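Long-range contact in oxidized polyvinyl alcohol hydrolase (PDB 3WWC), which hydrolyses beta-diketones such as 4,6-nonanedione and the oxidized polyvinyl alcohol formed during degradation of that polymer: residues 258-263 and 270-275. The protein carries 1 engineered substitution. Sequence-based numbering, arbitrary orientation.
Sequences DLWNCT and FLCADY. With BUA (butanoic acid), chain C; BUA (butanoic acid), chain D.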
ATOM      1  N   ASP A 258      -3.713   0.362  16.952  1.00 14.07           N
ATOM      2  CA  ASP A 258      -3.678  -0.012  15.549  1.00 12.05           C
ATOM      3  C   ASP A 258      -3.667  -1.550  15.484  1.00 12.02           C
ATOM      4  O   ASP A 258      -2.622  -2.192  15.393  1.00 11.36           O
ATOM      5  CB  ASP A 258      -2.439   0.617  14.899  1.00 10.05           C
ATOM      6  CG  ASP A 258      -2.446   0.463  13.367  1.00 11.56           C
ATOM      7  OD1 ASP A 258      -3.395  -0.158  12.842  1.00 12.78           O
ATOM      8  OD2 ASP A 258      -1.475   0.929  12.701  1.00 10.08           O
ATOM      9  N   LEU A 259      -4.890  -2.093  15.547  1.00 14.09           N
ATOM     10  CA  LEU A 259      -5.173  -3.539  15.625  1.00 15.20           C
ATOM     11  C   LEU A 259      -6.425  -3.754  14.822  1.00 17.44           C
ATOM     12  O   LEU A 259      -7.176  -2.806  14.637  1.00 19.33           O
ATOM     13  CB  LEU A 259      -5.498  -3.924  17.075  1.00 17.52           C
ATOM     14  CG  LEU A 259      -4.463  -3.551  18.143  1.00 15.99           C
ATOM     15  CD1 LEU A 259      -5.038  -3.653  19.567  1.00 18.52           C
ATOM     16  CD2 LEU A 259      -3.260  -4.480  17.975  1.00 17.38           C
ATOM     17  N   TRP A 260      -6.664  -4.969  14.365  1.00 17.21           N
ATOM     18  CA  TRP A 260      -7.883  -5.250  13.597  1.00 20.04           C
ATOM     19  C   TRP A 260      -8.552  -6.500  14.122  1.00 19.14           C
ATOM     20  O   TRP A 260      -7.900  -7.524  14.319  1.00 18.51           O
ATOM     21  CB  TRP A 260      -7.554  -5.445  12.095  1.00 23.37           C
ATOM     22  CG  TRP A 260      -8.732  -5.826  11.165  1.00 27.60           C
ATOM     23  CD1 TRP A 260      -8.939  -7.032  10.524  1.00 28.19           C
ATOM     24  CD2 TRP A 260      -9.792  -4.971  10.745  1.00 28.68           C
ATOM     25  NE1 TRP A 260     -10.068  -6.965   9.728  1.00 28.55           N
ATOM     26  CE2 TRP A 260     -10.610  -5.713   9.850  1.00 29.71           C
ATOM     27  CE3 TRP A 260     -10.135  -3.647  11.039  1.00 31.65           C
ATOM     28  CZ2 TRP A 260     -11.752  -5.172   9.247  1.00 31.02           C
ATOM     29  CZ3 TRP A 260     -11.273  -3.101  10.441  1.00 32.56           C
ATOM     30  CH2 TRP A 260     -12.069  -3.869   9.554  1.00 32.51           C
ATOM     31  N   ASN A 261      -9.857  -6.394  14.345  1.00 20.91           N
ATOM     32  CA  ASN A 261     -10.628  -7.558  14.786  1.00 22.87           C
ATOM     33  C   ASN A 261     -11.458  -8.021  13.595  1.00 24.54           C
ATOM     34  O   ASN A 261     -12.233  -7.257  13.019  1.00 25.49           O
ATOM     35  CB  ASN A 261     -11.588  -7.186  15.907  1.00 24.08           C
ATOM     36  CG  ASN A 261     -10.859  -6.758  17.170  1.00 23.71           C
ATOM     37  OD1 ASN A 261     -11.223  -5.767  17.805  1.00 31.77           O
ATOM     38  ND2 ASN A 261      -9.840  -7.479  17.527  1.00 23.46           N
ATOM     39  N   CYS A 262     -11.278  -9.286  13.267  1.00 25.41           N
ATOM     40  CA  CYS A 262     -11.999  -9.922  12.189  1.00 27.87           C
ATOM     41  C   CYS A 262     -13.428 -10.219  12.682  1.00 29.20           C
ATOM     42  O   CYS A 262     -13.702 -10.173  13.876  1.00 29.14           O
ATOM     43  CB  CYS A 262     -11.270 -11.208  11.849  1.00 26.56           C
ATOM     44  SG  CYS A 262      -9.809 -10.917  10.778  1.00 28.18           S
ATOM     45  N   THR A 263     -14.325 -10.536  11.768  1.00 30.25           N
ATOM     46  CA  THR A 263     -15.693 -10.855  12.173  1.00 32.01           C
ATOM     47  C   THR A 263     -16.049 -12.273  11.710  1.00 33.42           C
ATOM     48  O   THR A 263     -15.997 -12.543  10.527  1.00 33.73           O
ATOM     49  CB  THR A 263     -16.701  -9.885  11.524  1.00 31.95           C
ATOM     50  OG1 THR A 263     -16.365  -8.529  11.856  1.00 31.17           O
ATOM     51  CG2 THR A 263     -18.116 -10.195  12.006  1.00 32.25           C
ATOM     52  N   PHE A 270     -12.895 -11.017  16.749  1.00 29.61           N
ATOM     53  CA  PHE A 270     -11.701 -11.551  17.409  1.00 27.10           C
ATOM     54  C   PHE A 270     -10.437 -10.902  16.837  1.00 25.34           C
ATOM     55  O   PHE A 270     -10.384 -10.587  15.661  1.00 25.90           O
ATOM     56  CB  PHE A 270     -11.620 -13.080  17.296  1.00 27.66           C
ATOM     57  CG  PHE A 270     -11.404 -13.592  15.901  1.00 28.40           C
ATOM     58  CD1 PHE A 270     -10.132 -13.970  15.477  1.00 27.99           C
ATOM     59  CD2 PHE A 270     -12.464 -13.675  15.001  1.00 28.91           C
ATOM     60  CE1 PHE A 270      -9.919 -14.423  14.167  1.00 28.91           C
ATOM     61  CE2 PHE A 270     -12.264 -14.130  13.683  1.00 28.23           C
ATOM     62  CZ  PHE A 270     -10.986 -14.503  13.268  1.00 28.52           C
ATOM     63  N   LEU A 271      -9.435 -10.693  17.668  1.00 23.51           N
ATOM     64  CA  LEU A 271      -8.200 -10.045  17.186  1.00 21.64           C
ATOM     65  C   LEU A 271      -7.473 -10.867  16.113  1.00 21.18           C
ATOM     66  O   LEU A 271      -7.108 -11.999  16.354  1.00 21.76           O
ATOM     67  CB  LEU A 271      -7.264  -9.803  18.378  1.00 20.23           C
ATOM     68  CG  LEU A 271      -5.918  -9.110  18.047  1.00 19.97           C
ATOM     69  CD1 LEU A 271      -6.190  -7.686  17.527  1.00 20.88           C
ATOM     70  CD2 LEU A 271      -5.031  -9.058  19.300  1.00 20.51           C
ATOM     71  N   CYS A 272      -7.248 -10.306  14.917  1.00 20.91           N
ATOM     72  CA  CYS A 272      -6.563 -11.093  13.875  1.00 20.98           C
ATOM     73  C   CYS A 272      -5.361 -10.381  13.278  1.00 19.66           C
ATOM     74  O   CYS A 272      -4.656 -10.955  12.438  1.00 18.62           O
ATOM     75  CB  CYS A 272      -7.519 -11.456  12.726  1.00 22.53           C
ATOM     76  SG  CYS A 272      -8.353 -10.055  11.943  1.00 25.77           S
ATOM     77  N   ALA A 273      -5.150  -9.124  13.673  1.00 17.97           N
ATOM     78  CA  ALA A 273      -3.989  -8.415  13.151  1.00 17.81           C
ATOM     79  C   ALA A 273      -3.531  -7.333  14.111  1.00 14.72           C
ATOM     80  O   ALA A 273      -4.360  -6.635  14.699  1.00 15.63           O
ATOM     81  CB  ALA A 273      -4.300  -7.806  11.810  1.00 19.82           C
ATOM     82  N   ASP A 274      -2.217  -7.225  14.255  1.00 12.56           N
ATOM     83  CA  ASP A 274      -1.603  -6.211  15.103  1.00 12.12           C
ATOM     84  C   ASP A 274      -0.591  -5.552  14.167  1.00 11.46           C
ATOM     85  O   ASP A 274       0.322  -6.202  13.678  1.00 10.93           O
ATOM     86  CB  ASP A 274      -0.887  -6.892  16.272  1.00 11.99           C
ATOM     87  CG  ASP A 274      -0.180  -5.900  17.183  1.00 13.08           C
ATOM     88  OD1 ASP A 274       0.048  -4.738  16.754  1.00 12.81           O
ATOM     89  OD2 ASP A 274       0.146  -6.270  18.346  1.00 15.87           O
ATOM     90  N   TYR A 275      -0.743  -4.242  13.950  1.00  9.92           N
ATOM     91  CA  TYR A 275       0.151  -3.615  12.960  1.00 10.07           C
ATOM     92  C   TYR A 275       1.466  -3.078  13.497  1.00 10.11           C
ATOM     93  O   TYR A 275       2.301  -2.554  12.758  1.00  9.57           O
ATOM     94  CB  TYR A 275      -0.657  -2.567  12.154  1.00 11.13           C
ATOM     95  CG  TYR A 275      -1.824  -3.246  11.464  1.00 13.38           C
ATOM     96  CD1 TYR A 275      -3.052  -3.387  12.123  1.00 13.50           C
ATOM     97  CD2 TYR A 275      -1.678  -3.786  10.189  1.00 12.00           C
ATOM     98  CE1 TYR A 275      -4.116  -4.057  11.524  1.00 17.12           C
ATOM     99  CE2 TYR A 275      -2.731  -4.472   9.593  1.00 14.30           C
ATOM    100  CZ  TYR A 275      -3.923  -4.594  10.265  1.00 15.03           C
ATOM    101  OH  TYR A 275      -4.965  -5.268   9.691  1.00 19.48           O
TER
HETATM  102  C1  BUA C 402      -6.106  -8.745   7.726  0.50 32.18           C
HETATM  103  C2  BUA C 402      -6.244  -7.246   7.999  1.00 31.98           C
HETATM  104  C3  BUA C 402      -6.802  -6.561   6.750  1.00 30.41           C
HETATM  105  C4  BUA C 402      -7.054  -5.074   7.009  1.00 30.26           C
HETATM  106  O1  BUA C 402      -7.994  -4.546   6.372  1.00 22.42           O
HETATM  107  O2  BUA C 402      -6.256  -4.492   7.779  1.00 30.08           O
HETATM  108  C1  BUA D 403      -5.337  -9.087   7.939  0.50 43.68           C
HETATM  109  C2  BUA D 403      -5.440 -10.603   7.757  1.00 43.54           C
HETATM  110  C3  BUA D 403      -6.333 -11.186   8.855  1.00 44.57           C
HETATM  111  C4  BUA D 403      -6.490 -12.691   8.630  1.00 45.59           C
HETATM  112  O1  BUA D 403      -5.661 -13.248   7.878  1.00 45.76           O
HETATM  113  O2  BUA D 403      -7.441 -13.253   9.214  1.00 46.44           O
HETATM  114  O   HOH W   1      -0.403  -1.861  17.087  1.00 14.68           O
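Cys262 and Cys272 are joined by a disulfide. Cys272 SG lies obliquely beside the Trp260 indole, 3.4 Å from its CD1. Cys262 CB sits over the face of the Phe270 ring, a CH-pi contact 3.9 Å from the centroid. Trp260 has CG anti to its N (chi1 177°), which turns the indole away from the second strand and toward bound butanoic acid. The acid is modelled in two overlapping positions that cannot be filled together: one meets Trp260 CD1, the other lies near the disulfide. Trp260 CB packs on Ala273 CB and meets the Tyr275 ring at its edge, 3.8 Å from CE1.

A classic beta bulge places both Cys272 and Ala273 opposite Trp260. Trp260 O therefore accepts two N-H groups; the bond from Cys272 N is nearly straight at 173°. Leu259 and Asn261 lie on the other face of the hairpin, beside Asp274 and Leu271.

Tyr275 OH is modelled only 2.4 Å from O2 of one acid position, too short to be taken literally. A phenylalanine here lacks this hydroxyl and would probably leave that carboxylate to its hydrogen bonds with Ser71 and His303. The Tyr275 side chain lies about 5 Å from that of Ala177, an engineered residue at a charge-relay position assigned by similarity, so this end of the hairpin lines the substrate pocket. Asp258 OD1 approaches Tyr275 CD1 at 3.3 Å and is hydrogen-bonded to His303, whose ring stacks on Tyr275; OD2 is hydrogen-bonded to Ser201 OG and Gly254 N. A water bridges Asp258 O and Asp274 OD1.

Asp274 N-caps helix 275-288 through Arg276 N and forms a salt bridge with Arg220. Leu271 and Asp274 rest against helix 216-225. The hairpin lies outside the main mixed sheet, following its strand 247-253 and leading directly into helix 275-288.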